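Local coordinates for protein putative oxidoreductase (Bacteroides fragilis NCTC 9343, PDB 3FHL) that is a putative oxidoreductase of the Gfo/Idh/MocA family that probably uses a nicotinamide dinucleotide cofactor bound by its Rossmann-fold domain, at residues Val19-Phe24 and Glu262-Leu266; Ile36-Glu42 and Ala51-Phe57. All coordinates share one frame; numbering follows the deposited sequence.

Interaction 1. Residues Val19-Phe24 and Glu262-Leu266; sequences VFHAPF and EAALL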
ATOM      1  N   VAL C  19      -2.427 -25.361  20.881  1.00 34.42           N
ATOM      2  CA  VAL C  19      -1.494 -24.801  19.885  1.00 32.30           C
ATOM      3  C   VAL C  19      -0.515 -23.811  20.513  1.00 32.43           C
ATOM      4  O   VAL C  19       0.695 -23.953  20.370  1.00 33.98           O
ATOM      5  CB  VAL C  19      -2.271 -24.167  18.668  1.00 33.66           C
ATOM      6  CG1 VAL C  19      -1.353 -23.382  17.743  1.00 27.31           C
ATOM      7  CG2 VAL C  19      -2.964 -25.260  17.873  1.00 32.64           C
ATOM      8  N   PHE C  20      -1.041 -22.828  21.236  1.00 31.60           N
ATOM      9  CA  PHE C  20      -0.232 -21.690  21.683  1.00 30.44           C
ATOM     10  C   PHE C  20       0.300 -21.763  23.113  1.00 35.56           C
ATOM     11  O   PHE C  20       1.309 -21.119  23.432  1.00 37.00           O
ATOM     12  CB  PHE C  20      -1.034 -20.387  21.517  1.00 31.09           C
ATOM     13  CG  PHE C  20      -1.361 -20.058  20.084  1.00 29.08           C
ATOM     14  CD1 PHE C  20      -0.350 -19.691  19.194  1.00 32.76           C
ATOM     15  CD2 PHE C  20      -2.667 -20.131  19.622  1.00 39.76           C
ATOM     16  CE1 PHE C  20      -0.639 -19.399  17.863  1.00 39.94           C
ATOM     17  CE2 PHE C  20      -2.970 -19.838  18.299  1.00 40.74           C
ATOM     18  CZ  PHE C  20      -1.950 -19.471  17.416  1.00 39.66           C
ATOM     19  N   HIS C  21      -0.381 -22.515  23.975  1.00 34.77           N
ATOM     20  CA  HIS C  21      -0.097 -22.447  25.404  1.00 34.78           C
ATOM     21  C   HIS C  21       0.520 -23.708  25.993  1.00 30.87           C
ATOM     22  O   HIS C  21       1.668 -23.681  26.418  1.00 32.03           O
ATOM     23  CB  HIS C  21      -1.353 -22.035  26.161  1.00 32.95           C
ATOM     24  CG  HIS C  21      -1.901 -20.727  25.702  1.00 33.18           C
ATOM     25  ND1 HIS C  21      -1.180 -19.555  25.784  1.00 27.99           N
ATOM     26  CD2 HIS C  21      -3.077 -20.411  25.122  1.00 30.84           C
ATOM     27  CE1 HIS C  21      -1.904 -18.565  25.292  1.00 31.39           C
ATOM     28  NE2 HIS C  21      -3.057 -19.059  24.881  1.00 34.78           N
ATOM     29  N   ALA C  22      -0.239 -24.799  26.009  1.00 31.15           N
ATOM     30  CA  ALA C  22       0.276 -26.091  26.512  1.00 30.39           C
ATOM     31  C   ALA C  22       1.640 -26.557  25.968  1.00 35.44           C
ATOM     32  O   ALA C  22       2.467 -27.003  26.760  1.00 35.56           O
ATOM     33  CB  ALA C  22      -0.780 -27.189  26.399  1.00 28.55           C
ATOM     34  N   PRO C  23       1.899 -26.450  24.637  1.00 36.86           N
ATOM     35  CA  PRO C  23       3.233 -26.844  24.171  1.00 34.41           C
ATOM     36  C   PRO C  23       4.406 -26.065  24.781  1.00 33.31           C
ATOM     37  O   PRO C  23       5.490 -26.628  24.911  1.00 33.85           O
ATOM     38  CB  PRO C  23       3.158 -26.581  22.657  1.00 33.77           C
ATOM     39  CG  PRO C  23       1.750 -26.742  22.348  1.00 34.58           C
ATOM     40  CD  PRO C  23       1.056 -26.072  23.484  1.00 38.67           C
ATOM     41  N   PHE C  24       4.178 -24.805  25.156  1.00 30.46           N
ATOM     42  CA  PHE C  24       5.225 -23.940  25.720  1.00 30.57           C
ATOM     43  C   PHE C  24       5.303 -23.936  27.252  1.00 31.46           C
ATOM     44  O   PHE C  24       6.398 -23.964  27.813  1.00 29.20           O
ATOM     45  CB  PHE C  24       5.102 -22.519  25.163  1.00 29.68           C
ATOM     46  CG  PHE C  24       5.313 -22.458  23.682  1.00 31.42           C
ATOM     47  CD1 PHE C  24       6.598 -22.570  23.151  1.00 33.91           C
ATOM     48  CD2 PHE C  24       4.228 -22.383  22.813  1.00 34.49           C
ATOM     49  CE1 PHE C  24       6.808 -22.540  21.772  1.00 35.99           C
ATOM     50  CE2 PHE C  24       4.424 -22.361  21.429  1.00 33.11           C
ATOM     51  CZ  PHE C  24       5.719 -22.451  20.909  1.00 28.14           C
ATOM     52  N   GLU C 262       2.684 -21.501  13.799  1.00 27.76           N
ATOM     53  CA  GLU C 262       1.302 -21.894  14.070  1.00 31.69           C
ATOM     54  C   GLU C 262       0.899 -23.162  13.306  1.00 30.54           C
ATOM     55  O   GLU C 262       0.233 -24.039  13.866  1.00 33.35           O
ATOM     56  CB  GLU C 262       0.330 -20.744  13.779  1.00 32.89           C
ATOM     57  CG  GLU C 262      -1.123 -21.073  14.122  1.00 40.52           C
ATOM     58  CD  GLU C 262      -2.103 -19.947  13.812  1.00 45.53           C
ATOM     59  OE1 GLU C 262      -1.667 -18.815  13.512  1.00 48.73           O
ATOM     60  OE2 GLU C 262      -3.325 -20.206  13.876  1.00 55.13           O
ATOM     61  N   ALA C 263       1.328 -23.270  12.051  1.00 32.48           N
ATOM     62  CA  ALA C 263       1.112 -24.497  11.273  1.00 33.85           C
ATOM     63  C   ALA C 263       1.807 -25.723  11.894  1.00 34.14           C
ATOM     64  O   ALA C 263       1.213 -26.801  11.969  1.00 34.04           O
ATOM     65  CB  ALA C 263       1.555 -24.311   9.818  1.00 35.94           C
ATOM     66  N   ALA C 264       3.053 -25.555  12.331  1.00 28.57           N
ATOM     67  CA  ALA C 264       3.795 -26.656  12.944  1.00 31.33           C
ATOM     68  C   ALA C 264       3.130 -27.072  14.244  1.00 33.18           C
ATOM     69  O   ALA C 264       2.936 -28.269  14.497  1.00 37.28           O
ATOM     70  CB  ALA C 264       5.248 -26.273  13.172  1.00 30.04           C
ATOM     71  N   LEU C 265       2.735 -26.085  15.042  1.00 31.17           N
ATOM     72  CA  LEU C 265       2.051 -26.355  16.301  1.00 33.21           C
ATOM     73  C   LEU C 265       0.679 -26.996  16.116  1.00 33.40           C
ATOM     74  O   LEU C 265       0.297 -27.852  16.905  1.00 34.78           O
ATOM     75  CB  LEU C 265       1.933 -25.086  17.133  1.00 30.70           C
ATOM     76  CG  LEU C 265       3.232 -24.498  17.682  1.00 31.02           C
ATOM     77  CD1 LEU C 265       2.995 -23.038  18.062  1.00 25.66           C
ATOM     78  CD2 LEU C 265       3.804 -25.307  18.874  1.00 29.73           C
ATOM     79  N   LEU C 266      -0.050 -26.581  15.074  1.00 34.59           N
ATOM     80  CA  LEU C 266      -1.349 -27.167  14.729  1.00 36.34           C
ATOM     81  C   LEU C 266      -1.168 -28.633  14.310  1.00 35.05           C
ATOM     82  O   LEU C 266      -2.006 -29.477  14.618  1.00 41.46           O
ATOM     83  CB  LEU C 266      -2.010 -26.370  13.592  1.00 40.59           C
ATOM     84  CG  LEU C 266      -3.528 -26.264  13.334  1.00 49.89           C
ATOM     85  CD1 LEU C 266      -4.198 -27.588  12.929  1.00 61.97           C
ATOM     86  CD2 LEU C 266      -4.287 -25.611  14.487  1.00 53.87           C
TER

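Interaction 2. Residues Ile36-Glu42 and Ala51-Phe57; sequences IVERSKE and ASIVRSF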
ATOM      1  N   ILE C  36      -5.209 -28.580  33.964  1.00 40.47           N
ATOM      2  CA  ILE C  36      -5.938 -28.216  32.746  1.00 37.16           C
ATOM      3  C   ILE C  36      -7.441 -28.415  32.949  1.00 42.69           C
ATOM      4  O   ILE C  36      -7.886 -29.505  33.309  1.00 40.97           O
ATOM      5  CB  ILE C  36      -5.443 -29.028  31.505  1.00 38.87           C
ATOM      6  CG1 ILE C  36      -3.944 -28.790  31.257  1.00 32.13           C
ATOM      7  CG2 ILE C  36      -6.243 -28.667  30.261  1.00 37.65           C
ATOM      8  CD1 ILE C  36      -3.292 -29.799  30.320  1.00 34.82           C
ATOM      9  N   VAL C  37      -8.218 -27.356  32.730  1.00 39.19           N
ATOM     10  CA  VAL C  37      -9.674 -27.485  32.699  1.00 39.83           C
ATOM     11  C   VAL C  37     -10.143 -28.158  31.403  1.00 42.56           C
ATOM     12  O   VAL C  37      -9.934 -27.651  30.291  1.00 40.72           O
ATOM     13  CB  VAL C  37     -10.395 -26.141  32.839  1.00 35.74           C
ATOM     14  CG1 VAL C  37     -11.914 -26.347  32.909  1.00 38.98           C
ATOM     15  CG2 VAL C  37      -9.912 -25.401  34.061  1.00 36.89           C
ATOM     16  N   GLU C  38     -10.759 -29.318  31.564  1.00 42.17           N
ATOM     17  CA  GLU C  38     -11.515 -29.952  30.500  1.00 42.70           C
ATOM     18  C   GLU C  38     -12.861 -30.291  31.119  1.00 46.63           C
ATOM     19  O   GLU C  38     -12.918 -31.080  32.065  1.00 48.65           O
ATOM     20  CB  GLU C  38     -10.811 -31.215  30.007  1.00 41.50           C
ATOM     21  CG  GLU C  38      -9.486 -30.973  29.282  1.00 39.33           C
ATOM     22  CD  GLU C  38      -9.051 -32.167  28.446  1.00 49.81           C
ATOM     23  OE1 GLU C  38      -7.964 -32.718  28.711  1.00 47.29           O
ATOM     24  OE2 GLU C  38      -9.805 -32.565  27.530  1.00 52.78           O
ATOM     25  N   ARG C  39     -13.933 -29.682  30.608  1.00 48.12           N
ATOM     26  CA  ARG C  39     -15.269 -29.830  31.204  1.00 51.02           C
ATOM     27  C   ARG C  39     -15.863 -31.240  31.113  1.00 48.97           C
ATOM     28  O   ARG C  39     -16.633 -31.638  31.988  1.00 48.21           O
ATOM     29  CB  ARG C  39     -16.248 -28.798  30.640  1.00 50.97           C
ATOM     30  CG  ARG C  39     -16.033 -27.378  31.174  1.00 57.80           C
ATOM     31  CD  ARG C  39     -17.205 -26.457  30.829  1.00 63.11           C
ATOM     32  NE  ARG C  39     -17.206 -26.044  29.421  1.00 77.43           N
ATOM     33  CZ  ARG C  39     -18.094 -25.216  28.867  1.00 78.55           C
ATOM     34  NH1 ARG C  39     -17.997 -24.906  27.580  1.00 79.21           N
ATOM     35  NH2 ARG C  39     -19.079 -24.694  29.591  1.00 74.46           N
ATOM     36  N   SER C  40     -15.481 -32.001  30.088  1.00 48.63           N
ATOM     37  CA  SER C  40     -16.047 -33.342  29.880  1.00 52.31           C
ATOM     38  C   SER C  40     -15.081 -34.358  29.266  1.00 54.56           C
ATOM     39  O   SER C  40     -15.218 -35.569  29.479  1.00 54.95           O
ATOM     40  CB  SER C  40     -17.290 -33.246  29.002  1.00 53.00           C
ATOM     41  OG  SER C  40     -16.939 -32.783  27.711  1.00 60.78           O
ATOM     42  N   LYS C  41     -14.124 -33.864  28.485  1.00 54.19           N
ATOM     43  CA  LYS C  41     -13.170 -34.724  27.779  1.00 53.65           C
ATOM     44  C   LYS C  41     -11.895 -34.958  28.600  1.00 52.17           C
ATOM     45  O   LYS C  41     -11.745 -34.415  29.696  1.00 49.87           O
ATOM     46  CB  LYS C  41     -12.814 -34.104  26.420  1.00 53.14           C
ATOM     47  CG  LYS C  41     -13.968 -34.018  25.428  1.00 56.97           C
ATOM     48  CD  LYS C  41     -13.585 -33.147  24.231  1.00 59.33           C
ATOM     49  CE  LYS C  41     -14.614 -33.231  23.112  1.00 63.87           C
ATOM     50  NZ  LYS C  41     -14.039 -32.770  21.813  1.00 64.88           N
ATOM     51  N   GLU C  42     -10.990 -35.775  28.060  1.00 48.89           N
ATOM     52  CA  GLU C  42      -9.668 -36.016  28.647  1.00 50.30           C
ATOM     53  C   GLU C  42      -8.600 -36.010  27.553  1.00 50.02           C
ATOM     54  O   GLU C  42      -7.696 -36.861  27.525  1.00 50.87           O
ATOM     55  CB  GLU C  42      -9.648 -37.339  29.413  1.00 51.47           C
ATOM     56  CG  GLU C  42     -10.222 -37.239  30.823  1.00 59.80           C
ATOM     57  CD  GLU C  42     -10.802 -38.549  31.329  1.00 65.92           C
ATOM     58  OE1 GLU C  42     -10.421 -39.623  30.809  1.00 66.67           O
ATOM     59  OE2 GLU C  42     -11.644 -38.494  32.253  1.00 69.30           O
ATOM     60  N   ALA C  51      -0.084 -33.666  33.836  1.00 44.59           N
ATOM     61  CA  ALA C  51      -0.994 -32.580  34.181  1.00 43.35           C
ATOM     62  C   ALA C  51      -2.213 -33.168  34.875  1.00 44.03           C
ATOM     63  O   ALA C  51      -2.545 -34.340  34.670  1.00 47.11           O
ATOM     64  CB  ALA C  51      -1.424 -31.811  32.934  1.00 38.10           C
ATOM     65  N   SER C  52      -2.874 -32.362  35.699  1.00 42.68           N
ATOM     66  CA  SER C  52      -4.109 -32.798  36.344  1.00 44.92           C
ATOM     67  C   SER C  52      -5.328 -32.166  35.681  1.00 41.90           C
ATOM     68  O   SER C  52      -5.442 -30.944  35.617  1.00 39.40           O
ATOM     69  CB  SER C  52      -4.090 -32.470  37.840  1.00 45.04           C
ATOM     70  OG  SER C  52      -3.064 -33.189  38.497  1.00 55.82           O
ATOM     71  N   ILE C  53      -6.238 -33.004  35.193  1.00 42.49           N
ATOM     72  CA  ILE C  53      -7.488 -32.518  34.610  1.00 43.17           C
ATOM     73  C   ILE C  53      -8.490 -32.153  35.697  1.00 42.79           C
ATOM     74  O   ILE C  53      -8.821 -32.977  36.546  1.00 46.57           O
ATOM     75  CB  ILE C  53      -8.103 -33.531  33.599  1.00 45.16           C
ATOM     76  CG1 ILE C  53      -7.254 -33.585  32.331  1.00 44.30           C
ATOM     77  CG2 ILE C  53      -9.551 -33.140  33.232  1.00 45.24           C
ATOM     78  CD1 ILE C  53      -7.310 -34.910  31.585  1.00 39.00           C
ATOM     79  N   VAL C  54      -8.945 -30.905  35.680  1.00 38.74           N
ATOM     80  CA  VAL C  54     -10.065 -30.477  36.511  1.00 41.00           C
ATOM     81  C   VAL C  54     -11.268 -30.152  35.623  1.00 43.67           C
ATOM     82  O   VAL C  54     -11.118 -29.970  34.416  1.00 42.21           O
ATOM     83  CB  VAL C  54      -9.705 -29.304  37.477  1.00 40.24           C
ATOM     84  CG1 VAL C  54      -8.674 -29.764  38.506  1.00 43.05           C
ATOM     85  CG2 VAL C  54      -9.210 -28.070  36.731  1.00 41.85           C
ATOM     86  N   ARG C  55     -12.455 -30.103  36.220  1.00 42.90           N
ATOM     87  CA  ARG C  55     -13.697 -29.997  35.466  1.00 39.26           C
ATOM     88  C   ARG C  55     -14.276 -28.589  35.422  1.00 42.85           C
ATOM     89  O   ARG C  55     -15.230 -28.332  34.687  1.00 42.36           O
ATOM     90  CB  ARG C  55     -14.752 -30.973  36.027  1.00 46.62           C
ATOM     91  CG  ARG C  55     -14.424 -32.463  35.883  1.00 43.58           C
ATOM     92  CD  ARG C  55     -14.149 -32.831  34.448  1.00 49.39           C
ATOM     93  NE  ARG C  55     -13.718 -34.217  34.278  1.00 53.41           N
ATOM     94  CZ  ARG C  55     -13.159 -34.697  33.165  1.00 56.95           C
ATOM     95  NH1 ARG C  55     -12.952 -33.903  32.120  1.00 46.90           N
ATOM     96  NH2 ARG C  55     -12.799 -35.974  33.097  1.00 54.32           N
ATOM     97  N   SER C  56     -13.723 -27.678  36.217  1.00 41.09           N
ATOM     98  CA  SER C  56     -14.233 -26.315  36.243  1.00 40.08           C
ATOM     99  C   SER C  56     -13.126 -25.306  36.448  1.00 40.31           C
ATOM    100  O   SER C  56     -12.036 -25.648  36.930  1.00 39.80           O
ATOM    101  CB  SER C  56     -15.306 -26.140  37.330  1.00 44.25           C
ATOM    102  OG  SER C  56     -14.745 -26.251  38.629  1.00 44.44           O
ATOM    103  N   PHE C  57     -13.429 -24.064  36.076  1.00 36.44           N
ATOM    104  CA  PHE C  57     -12.506 -22.951  36.190  1.00 37.90           C
ATOM    105  C   PHE C  57     -12.255 -22.591  37.650  1.00 39.68           C
ATOM    106  O   PHE C  57     -11.125 -22.261  38.022  1.00 33.38           O
ATOM    107  CB  PHE C  57     -13.036 -21.727  35.433  1.00 34.60           C
ATOM    108  CG  PHE C  57     -12.114 -20.542  35.486  1.00 38.45           C
ATOM    109  CD1 PHE C  57     -10.895 -20.565  34.816  1.00 32.77           C
ATOM    110  CD2 PHE C  57     -12.449 -19.416  36.225  1.00 29.58           C
ATOM    111  CE1 PHE C  57     -10.041 -19.475  34.869  1.00 30.61           C
ATOM    112  CE2 PHE C  57     -11.596 -18.332  36.287  1.00 33.42           C
ATOM    113  CZ  PHE C  57     -10.388 -18.362  35.609  1.00 32.66           C
TER

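Interaction 1. Residues Val19-Phe24 and Glu262-Leu266
The ring of F20 meets E262 at its edge. F20 CZ lies 3.6 Å from E262 CD, and E262 OE1 sits in the ring plane. The carboxylate plane is turned 61° from that of the ring. One face of the same ring is covered by V19 CG1, which stands over its centre. The ring of F24 also offers an edge, with CE2 3.7 Å from L265 CD1. Another part of that edge faces the carbonyl carbon of F20.

The contact pairs the first helix of the Rossmann fold, 15-27, with the short helix 261-266 of the C-terminal alpha/beta domain. The two segments cross at 69°. No hydrogen bond joins them. Nonpolar side chains carry most of the interface, and most of it is buried.

L265 points toward helix 15-27. Its CB packs against V19 CG1 at 3.8 Å. Its CD2 reaches P23 CB at 4.0 Å, while its branched end lies across the edge of F24. V19 uses both of its methyls. CG1, anti to the backbone N (chi1 171°), is shared between the F20 face and L265. V19 CG2 turns to L266 CD2 at 3.7 Å, nearer the solvent.

Around the contact, H21 is hydrogen-bonded to Y311 and E95 through its two ring nitrogens, F24 touches P271, and E262 makes a long, weak ion pair with R125.

The helix is irregular at this point, with a wider pi-type turn at 19-21. P23 has no N-H to give to the carbonyl four residues back. V19 O is buried here and finds no polar partner in the model. L265 covers it with carbon: CD1 comes to 3.4 Å from V19 O, and CB to 3.6 Å from the same oxygen.

Interaction 2. Residues Ile36-Glu42 and Ala51-Phe57
At one edge of the parallel Rossmann sheet, the end of strand 31-37 pairs with the outermost strand, 52-54. I36 bridges I53 and V37 bridges V54. The backbone bonds alternate: I36 N to S52 O (2.9 Å), V54 N to I36 O (3.0 Å) and E38 N to V54 O (2.9 Å). On one face, V37 CG2 meets V54 CG2 at 3.8 Å. On the other, I36 CD1 touches A51 CB.

Beyond the strands, R55 ties down the turn 38-42. Its chain bends at chi2 (-55°), which brings the edge of the guanidinium to the carbonyls of the turn. R55 NH1 binds two carbonyls, E38 O and K41 O, both at 2.8 Å and both in the guanidinium plane. The bond to K41 O is the straighter one. The donor stands above the carbonyl plane of E38. R55 NH2 makes a salt bridge to E42 OE2 at 2.9 Å, though its hydrogen-bond geometry is weak (118°). I53 CG2 lies on one guanidinium face, offset toward the rim.

E38 OE2 takes a hydrogen bond from L43 N, and E38 OE1 is hydrogen-bonded to S44 OG, just past the turn. I53 CD1 touches both E38 OE1 and E42 CG.

Strand 31-37 is hydrogen-bonded on its other side to strand 6-10, V37 to L10. The face with V37 and V54 packs on L60 of helix 58-61, and the F57 ring stacks with Y81 of helix 78-87.

From the N terminus, strand 6-10 leads into helix 15-27, which carries the first half of interaction 1. Strand 31-37 is the next element, and its end opens interaction 2. That contact closes a short loop of eight residues and completes one edge of the Rossmann sheet. The chain then finishes this domain and enters the C-terminal one. Helix 261-266 finally comes back to 19-24 and closes interaction 1, so the short loop lies wholly within the long one. Interaction 2 is local to one domain, while interaction 1 joins two. Their centres are 19 Å apart and they do not touch. Y48, in the short loop, meets A22 and P23.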